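Local coordinates for protein transcriptional regulator (Thermus thermophilus, PDB 2H0A) that probably regulates transcription as a CcpA-like repressor, sensing its effector through a periplasmic-binding-protein-like domain, at residues A[93-97]-A[231-236]; A[212-217]-A[226-231]. One frame throughout, in Å; residues are numbered along the deposited sequence.

Contact 1 (A[93-97]-A[231-236]); sequences SVYLD and QPVEAM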
ATOM      1  N   SER A  93     -17.151 -13.389 -17.403  1.00 51.61           N
ATOM      2  CA  SER A  93     -16.452 -13.269 -16.144  1.00 50.12           C
ATOM      3  C   SER A  93     -15.754 -14.531 -15.683  1.00 49.90           C
ATOM      4  O   SER A  93     -16.340 -15.615 -15.673  1.00 52.08           O
ATOM      5  CB  SER A  93     -17.436 -12.847 -15.056  1.00 50.03           C
ATOM      6  OG  SER A  93     -18.276 -11.796 -15.499  1.00 51.54           O
ATOM      7  N   VAL A  94     -14.493 -14.388 -15.302  1.00 47.73           N
ATOM      8  CA  VAL A  94     -13.748 -15.507 -14.761  1.00 45.46           C
ATOM      9  C   VAL A  94     -13.643 -15.125 -13.280  1.00 44.63           C
ATOM     10  O   VAL A  94     -13.512 -13.948 -12.943  1.00 44.39           O
ATOM     11  CB  VAL A  94     -12.355 -15.659 -15.446  1.00 44.58           C
ATOM     12  CG1 VAL A  94     -12.231 -14.666 -16.566  1.00 43.71           C
ATOM     13  CG2 VAL A  94     -11.224 -15.521 -14.436  1.00 45.26           C
ATOM     14  N   TYR A  95     -13.753 -16.102 -12.393  1.00 43.03           N
ATOM     15  CA  TYR A  95     -13.689 -15.817 -10.964  1.00 40.78           C
ATOM     16  C   TYR A  95     -13.389 -17.082 -10.185  1.00 39.52           C
ATOM     17  O   TYR A  95     -13.477 -18.181 -10.721  1.00 38.23           O
ATOM     18  CB  TYR A  95     -15.016 -15.236 -10.473  1.00 39.48           C
ATOM     19  CG  TYR A  95     -16.176 -16.174 -10.682  1.00 39.06           C
ATOM     20  CD1 TYR A  95     -16.764 -16.315 -11.944  1.00 40.12           C
ATOM     21  CD2 TYR A  95     -16.653 -16.965  -9.637  1.00 36.82           C
ATOM     22  CE1 TYR A  95     -17.794 -17.222 -12.158  1.00 39.56           C
ATOM     23  CE2 TYR A  95     -17.683 -17.881  -9.844  1.00 36.91           C
ATOM     24  CZ  TYR A  95     -18.249 -18.006 -11.108  1.00 39.10           C
ATOM     25  OH  TYR A  95     -19.246 -18.929 -11.333  1.00 38.47           O
ATOM     26  N   LEU A  96     -13.048 -16.909  -8.911  1.00 40.10           N
ATOM     27  CA  LEU A  96     -12.725 -18.025  -8.036  1.00 41.54           C
ATOM     28  C   LEU A  96     -13.820 -18.282  -7.016  1.00 43.39           C
ATOM     29  O   LEU A  96     -14.512 -17.360  -6.598  1.00 44.79           O
ATOM     30  CB  LEU A  96     -11.431 -17.737  -7.279  1.00 40.08           C
ATOM     31  CG  LEU A  96     -10.881 -18.948  -6.527  1.00 39.29           C
ATOM     32  CD1 LEU A  96      -9.830 -19.601  -7.396  1.00 40.26           C
ATOM     33  CD2 LEU A  96     -10.287 -18.540  -5.201  1.00 37.07           C
ATOM     34  N   ASP A  97     -13.969 -19.538  -6.613  1.00 45.29           N
ATOM     35  CA  ASP A  97     -14.955 -19.895  -5.596  1.00 46.94           C
ATOM     36  C   ASP A  97     -14.270 -19.661  -4.245  1.00 47.54           C
ATOM     37  O   ASP A  97     -13.726 -20.591  -3.644  1.00 47.16           O
ATOM     38  CB  ASP A  97     -15.350 -21.369  -5.716  1.00 47.83           C
ATOM     39  CG  ASP A  97     -16.526 -21.735  -4.822  1.00 48.72           C
ATOM     40  OD1 ASP A  97     -16.558 -21.315  -3.647  1.00 48.88           O
ATOM     41  OD2 ASP A  97     -17.422 -22.458  -5.296  1.00 50.12           O
ATOM     42  N   GLN A 231      -4.610 -20.055  -5.105  1.00 36.94           N
ATOM     43  CA  GLN A 231      -5.450 -19.575  -6.192  1.00 36.79           C
ATOM     44  C   GLN A 231      -4.657 -19.694  -7.495  1.00 36.61           C
ATOM     45  O   GLN A 231      -3.464 -19.417  -7.517  1.00 35.85           O
ATOM     46  CB  GLN A 231      -5.793 -18.104  -6.025  1.00 38.81           C
ATOM     47  CG  GLN A 231      -6.641 -17.725  -4.848  1.00 42.22           C
ATOM     48  CD  GLN A 231      -7.110 -16.282  -4.968  1.00 44.52           C
ATOM     49  OE1 GLN A 231      -7.942 -15.960  -5.820  1.00 45.19           O
ATOM     50  NE2 GLN A 231      -6.563 -15.405  -4.132  1.00 44.52           N
ATOM     51  N   PRO A 232      -5.311 -20.120  -8.593  1.00 37.21           N
ATOM     52  CA  PRO A 232      -4.652 -20.263  -9.903  1.00 36.01           C
ATOM     53  C   PRO A 232      -4.776 -18.937 -10.640  1.00 35.71           C
ATOM     54  O   PRO A 232      -5.405 -18.855 -11.695  1.00 35.36           O
ATOM     55  CB  PRO A 232      -5.467 -21.363 -10.566  1.00 36.33           C
ATOM     56  CG  PRO A 232      -6.873 -21.067 -10.046  1.00 35.58           C
ATOM     57  CD  PRO A 232      -6.643 -20.765  -8.592  1.00 35.76           C
ATOM     58  N   VAL A 233      -4.170 -17.904 -10.066  1.00 37.50           N
ATOM     59  CA  VAL A 233      -4.237 -16.539 -10.594  1.00 38.58           C
ATOM     60  C   VAL A 233      -3.772 -16.333 -12.035  1.00 39.44           C
ATOM     61  O   VAL A 233      -4.408 -15.606 -12.791  1.00 39.79           O
ATOM     62  CB  VAL A 233      -3.482 -15.570  -9.657  1.00 38.26           C
ATOM     63  CG1 VAL A 233      -3.752 -14.139 -10.055  1.00 38.55           C
ATOM     64  CG2 VAL A 233      -3.919 -15.800  -8.221  1.00 36.52           C
ATOM     65  N   GLU A 234      -2.674 -16.963 -12.423  1.00 40.25           N
ATOM     66  CA  GLU A 234      -2.196 -16.826 -13.792  1.00 40.86           C
ATOM     67  C   GLU A 234      -3.221 -17.438 -14.737  1.00 39.09           C
ATOM     68  O   GLU A 234      -3.629 -16.807 -15.716  1.00 39.36           O
ATOM     69  CB  GLU A 234      -0.840 -17.518 -13.965  1.00 43.36           C
ATOM     70  CG  GLU A 234       0.242 -16.985 -13.042  1.00 48.47           C
ATOM     71  CD  GLU A 234       0.205 -17.618 -11.662  1.00 52.62           C
ATOM     72  OE1 GLU A 234      -0.905 -17.844 -11.133  1.00 55.33           O
ATOM     73  OE2 GLU A 234       1.289 -17.880 -11.094  1.00 54.60           O
ATOM     74  N   ALA A 235      -3.644 -18.663 -14.429  1.00 37.43           N
ATOM     75  CA  ALA A 235      -4.637 -19.369 -15.246  1.00 36.58           C
ATOM     76  C   ALA A 235      -5.921 -18.545 -15.348  1.00 35.37           C
ATOM     77  O   ALA A 235      -6.612 -18.571 -16.373  1.00 34.49           O
ATOM     78  CB  ALA A 235      -4.933 -20.746 -14.642  1.00 34.56           C
ATOM     79  N   MET A 236      -6.238 -17.820 -14.273  1.00 33.94           N
ATOM     80  CA  MET A 236      -7.426 -16.972 -14.246  1.00 32.59           C
ATOM     81  C   MET A 236      -7.243 -15.819 -15.233  1.00 32.72           C
ATOM     82  O   MET A 236      -8.180 -15.439 -15.926  1.00 31.33           O
ATOM     83  CB  MET A 236      -7.668 -16.430 -12.829  1.00 31.70           C
ATOM     84  CG  MET A 236      -8.136 -17.482 -11.817  1.00 29.33           C
ATOM     85  SD  MET A 236      -8.337 -16.849 -10.129  1.00 23.58           S
ATOM     86  CE  MET A 236      -9.622 -15.692 -10.426  1.00 24.07           C
TER
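The carboxamide of Gln231 and the ring of Pro232 both meet the forked end of Leu96. Gln231 OE1 lies 3.5 Å from Leu96 CD2, a polar atom against a methyl. Pro232 offers one corner of its ring: its CD sits 3.6 Å from Leu96 CD1. Tyr95 leaves the strand on the side away from 231-236. Its ring has Ser93 O at its edge, in its plane, and its OH makes a weak hydrogen bond to Glu257. Leu96 can reach both partners because its CG is anti to the backbone N (chi1 -170°). In the two-lobed periplasmic-binding-protein fold, 231-236 is a crossover: it leaves strand 227-230 of one lobe and starts helix 233-248 in the other, with Pro232 as N-cap and centre of an inverse gamma turn. That helix packs on strand 92-96. Met236 bends at chi3 (63°) and lays its CE against the strand backbone, 3.9 Å from Leu96 N. Its SD is 4.2 Å from Leu96 CD1. Val94 CG2 lies against the first helical turn, 3.4 Å from Met236 O and 4.0 Å from Met236 CB. Phe260 of strand 257-265 also touches Leu96 and Pro232. At the strand's end, Asp97 caps Leu100 N and forms a salt bridge with Arg259.

Contact 2 (A[212-217]-A[226-231]); sequences VLGFDG and LSTIAQ
Gly214 is bonded through both its N and its O to strand 227-230, either side of its pair Thr228. Its N donates to Ser227 O at 3.0 Å, and its O accepts from Ile229 N at 3.0 Å. Asp216 N then donates to Ile229 O at 2.9 Å. This is parallel pairing, Gly214 with Thr228 and Phe215 with Ile229. Beyond the strand, the Asp216 carboxylate and the Gln231 amide run side by side, their planes 24° apart, joined by a weak bond from Gln231 NE2 to Asp216 OD1. Thr228 OG1 has its main partner in Asp189 and takes only a weak bond from Gly217 N. Ile229 packs over one face of the Phe215 ring as a CH-pi contact, its CB 4.0 Å from the ring centroid. Gln231 NE2 lies at the ring's edge, in plane. A serine in place of Phe215 would probably leave Ile229 without its aromatic cover and Arg137 without its cation-pi partner. Farther back, Val212 CG1 meets Leu226 CD1 at 3.8 Å. The two strands, with helix 220-224, form a beta-alpha-beta unit. Helix 189-200 packs on Val212 and Leu226, while helix 99-109 packs on Leu213 and Ile229. Strand 210-215 also bonds to strand 182-185, and strand 227-230 to strand 257-265.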
ATOM      1  N   VAL A 212       0.417 -21.587  10.603  1.00 49.11           N
ATOM      2  CA  VAL A 212      -0.091 -20.520   9.764  1.00 45.23           C
ATOM      3  C   VAL A 212      -0.594 -21.025   8.430  1.00 43.66           C
ATOM      4  O   VAL A 212       0.070 -21.800   7.740  1.00 44.13           O
ATOM      5  CB  VAL A 212       0.989 -19.427   9.537  1.00 44.41           C
ATOM      6  CG1 VAL A 212       0.375 -18.258   8.808  1.00 44.57           C
ATOM      7  CG2 VAL A 212       1.552 -18.952  10.869  1.00 41.93           C
ATOM      8  N   LEU A 213      -1.791 -20.575   8.086  1.00 41.19           N
ATOM      9  CA  LEU A 213      -2.428 -20.943   6.839  1.00 38.55           C
ATOM     10  C   LEU A 213      -2.806 -19.669   6.109  1.00 37.82           C
ATOM     11  O   LEU A 213      -3.671 -18.925   6.568  1.00 37.53           O
ATOM     12  CB  LEU A 213      -3.684 -21.766   7.112  1.00 37.95           C
ATOM     13  CG  LEU A 213      -4.470 -22.225   5.885  1.00 37.02           C
ATOM     14  CD1 LEU A 213      -3.590 -23.083   4.988  1.00 38.40           C
ATOM     15  CD2 LEU A 213      -5.686 -23.018   6.335  1.00 37.31           C
ATOM     16  N   GLY A 214      -2.145 -19.417   4.984  1.00 37.31           N
ATOM     17  CA  GLY A 214      -2.430 -18.231   4.197  1.00 36.36           C
ATOM     18  C   GLY A 214      -3.465 -18.494   3.113  1.00 36.40           C
ATOM     19  O   GLY A 214      -4.070 -19.559   3.060  1.00 34.71           O
ATOM     20  N   PHE A 215      -3.671 -17.507   2.249  1.00 38.11           N
ATOM     21  CA  PHE A 215      -4.620 -17.592   1.146  1.00 38.97           C
ATOM     22  C   PHE A 215      -3.843 -16.943   0.003  1.00 39.58           C
ATOM     23  O   PHE A 215      -3.015 -16.085   0.245  1.00 39.91           O
ATOM     24  CB  PHE A 215      -5.946 -16.956   1.548  1.00 38.73           C
ATOM     25  CG  PHE A 215      -7.101 -17.398   0.719  1.00 39.46           C
ATOM     26  CD1 PHE A 215      -7.221 -16.995  -0.607  1.00 39.68           C
ATOM     27  CD2 PHE A 215      -8.069 -18.241   1.261  1.00 40.82           C
ATOM     28  CE1 PHE A 215      -8.297 -17.428  -1.386  1.00 40.09           C
ATOM     29  CE2 PHE A 215      -9.149 -18.682   0.490  1.00 40.30           C
ATOM     30  CZ  PHE A 215      -9.262 -18.273  -0.835  1.00 38.59           C
ATOM     31  N   ASP A 216      -4.120 -17.373  -1.224  1.00 40.87           N
ATOM     32  CA  ASP A 216      -3.473 -16.882  -2.448  1.00 42.13           C
ATOM     33  C   ASP A 216      -2.330 -17.646  -3.112  1.00 41.58           C
ATOM     34  O   ASP A 216      -1.900 -17.299  -4.200  1.00 40.95           O
ATOM     35  CB  ASP A 216      -2.649 -15.609  -2.208  1.00 44.13           C
ATOM     36  CG  ASP A 216      -3.488 -14.334  -2.234  1.00 47.29           C
ATOM     37  OD1 ASP A 216      -4.631 -14.329  -2.751  1.00 49.57           O
ATOM     38  OD2 ASP A 216      -2.983 -13.304  -1.747  1.00 48.95           O
ATOM     39  N   GLY A 217      -1.833 -18.686  -2.457  1.00 41.37           N
ATOM     40  CA  GLY A 217      -0.773 -19.470  -3.058  1.00 42.05           C
ATOM     41  C   GLY A 217       0.337 -18.773  -3.835  1.00 43.85           C
ATOM     42  O   GLY A 217       0.803 -19.278  -4.862  1.00 45.28           O
ATOM     43  N   LEU A 226       5.220 -21.670   3.851  1.00 44.05           N
ATOM     44  CA  LEU A 226       3.855 -21.335   4.226  1.00 42.52           C
ATOM     45  C   LEU A 226       2.792 -22.225   3.583  1.00 40.91           C
ATOM     46  O   LEU A 226       2.758 -22.386   2.365  1.00 42.18           O
ATOM     47  CB  LEU A 226       3.576 -19.872   3.860  1.00 43.39           C
ATOM     48  CG  LEU A 226       2.145 -19.339   4.006  1.00 45.24           C
ATOM     49  CD1 LEU A 226       1.645 -19.556   5.420  1.00 45.75           C
ATOM     50  CD2 LEU A 226       2.115 -17.859   3.661  1.00 47.36           C
ATOM     51  N   SER A 227       1.928 -22.813   4.402  1.00 37.71           N
ATOM     52  CA  SER A 227       0.849 -23.627   3.866  1.00 35.86           C
ATOM     53  C   SER A 227      -0.158 -22.579   3.439  1.00 33.98           C
ATOM     54  O   SER A 227      -0.231 -21.515   4.047  1.00 33.77           O
ATOM     55  CB  SER A 227       0.222 -24.521   4.943  1.00 36.01           C
ATOM     56  OG  SER A 227       1.184 -25.372   5.543  1.00 39.29           O
ATOM     57  N   THR A 228      -0.943 -22.856   2.411  1.00 33.59           N
ATOM     58  CA  THR A 228      -1.911 -21.863   1.982  1.00 33.89           C
ATOM     59  C   THR A 228      -3.009 -22.455   1.117  1.00 32.98           C
ATOM     60  O   THR A 228      -2.929 -23.601   0.696  1.00 34.17           O
ATOM     61  CB  THR A 228      -1.191 -20.710   1.208  1.00 34.46           C
ATOM     62  OG1 THR A 228      -2.146 -19.736   0.776  1.00 37.06           O
ATOM     63  CG2 THR A 228      -0.448 -21.249  -0.006  1.00 32.03           C
ATOM     64  N   ILE A 229      -4.055 -21.670   0.901  1.00 32.85           N
ATOM     65  CA  ILE A 229      -5.164 -22.052   0.036  1.00 33.74           C
ATOM     66  C   ILE A 229      -4.757 -21.358  -1.266  1.00 34.98           C
ATOM     67  O   ILE A 229      -4.932 -20.145  -1.419  1.00 33.58           O
ATOM     68  CB  ILE A 229      -6.517 -21.454   0.526  1.00 33.15           C
ATOM     69  CG1 ILE A 229      -6.827 -21.939   1.939  1.00 28.53           C
ATOM     70  CG2 ILE A 229      -7.638 -21.840  -0.432  1.00 31.44           C
ATOM     71  CD1 ILE A 229      -6.992 -23.428   2.024  1.00 29.64           C
ATOM     72  N   ALA A 230      -4.207 -22.130  -2.195  1.00 36.56           N
ATOM     73  CA  ALA A 230      -3.724 -21.580  -3.459  1.00 38.12           C
ATOM     74  C   ALA A 230      -4.745 -21.255  -4.545  1.00 37.32           C
ATOM     75  O   ALA A 230      -5.612 -22.066  -4.863  1.00 38.00           O
ATOM     76  CB  ALA A 230      -2.638 -22.502  -4.036  1.00 38.69           C
ATOM     77  N   GLN A 231      -4.610 -20.055  -5.105  1.00 36.94           N
ATOM     78  CA  GLN A 231      -5.450 -19.575  -6.192  1.00 36.79           C
ATOM     79  C   GLN A 231      -4.657 -19.694  -7.495  1.00 36.61           C
ATOM     80  O   GLN A 231      -3.464 -19.417  -7.517  1.00 35.85           O
ATOM     81  CB  GLN A 231      -5.793 -18.104  -6.025  1.00 38.81           C
ATOM     82  CG  GLN A 231      -6.641 -17.725  -4.848  1.00 42.22           C
ATOM     83  CD  GLN A 231      -7.110 -16.282  -4.968  1.00 44.52           C
ATOM     84  OE1 GLN A 231      -7.942 -15.960  -5.820  1.00 45.19           O
ATOM     85  NE2 GLN A 231      -6.563 -15.405  -4.132  1.00 44.52           N
TER

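Overall arrangement
The two contacts follow one path of the chain and meet at Gln231, with centres about 15 Å apart. Contact 2 pairs strands 210-215 and 227-230 in the sheet of one lobe; contact 1 seats the start of helix 233-248 against strand 92-96 of the other. Gln231 lies at the passage between them and takes part in both. Arg16 adds a further tie, bonding to the backbone O of both Asp216 and Gln231. Each contact centre is about 9 Å from the centre of the chain. In relatives of this family the effector binds in the cleft between the lobes, so the crossover at 231-236, and the end of strand 210-215 beside it, probably lie near that site.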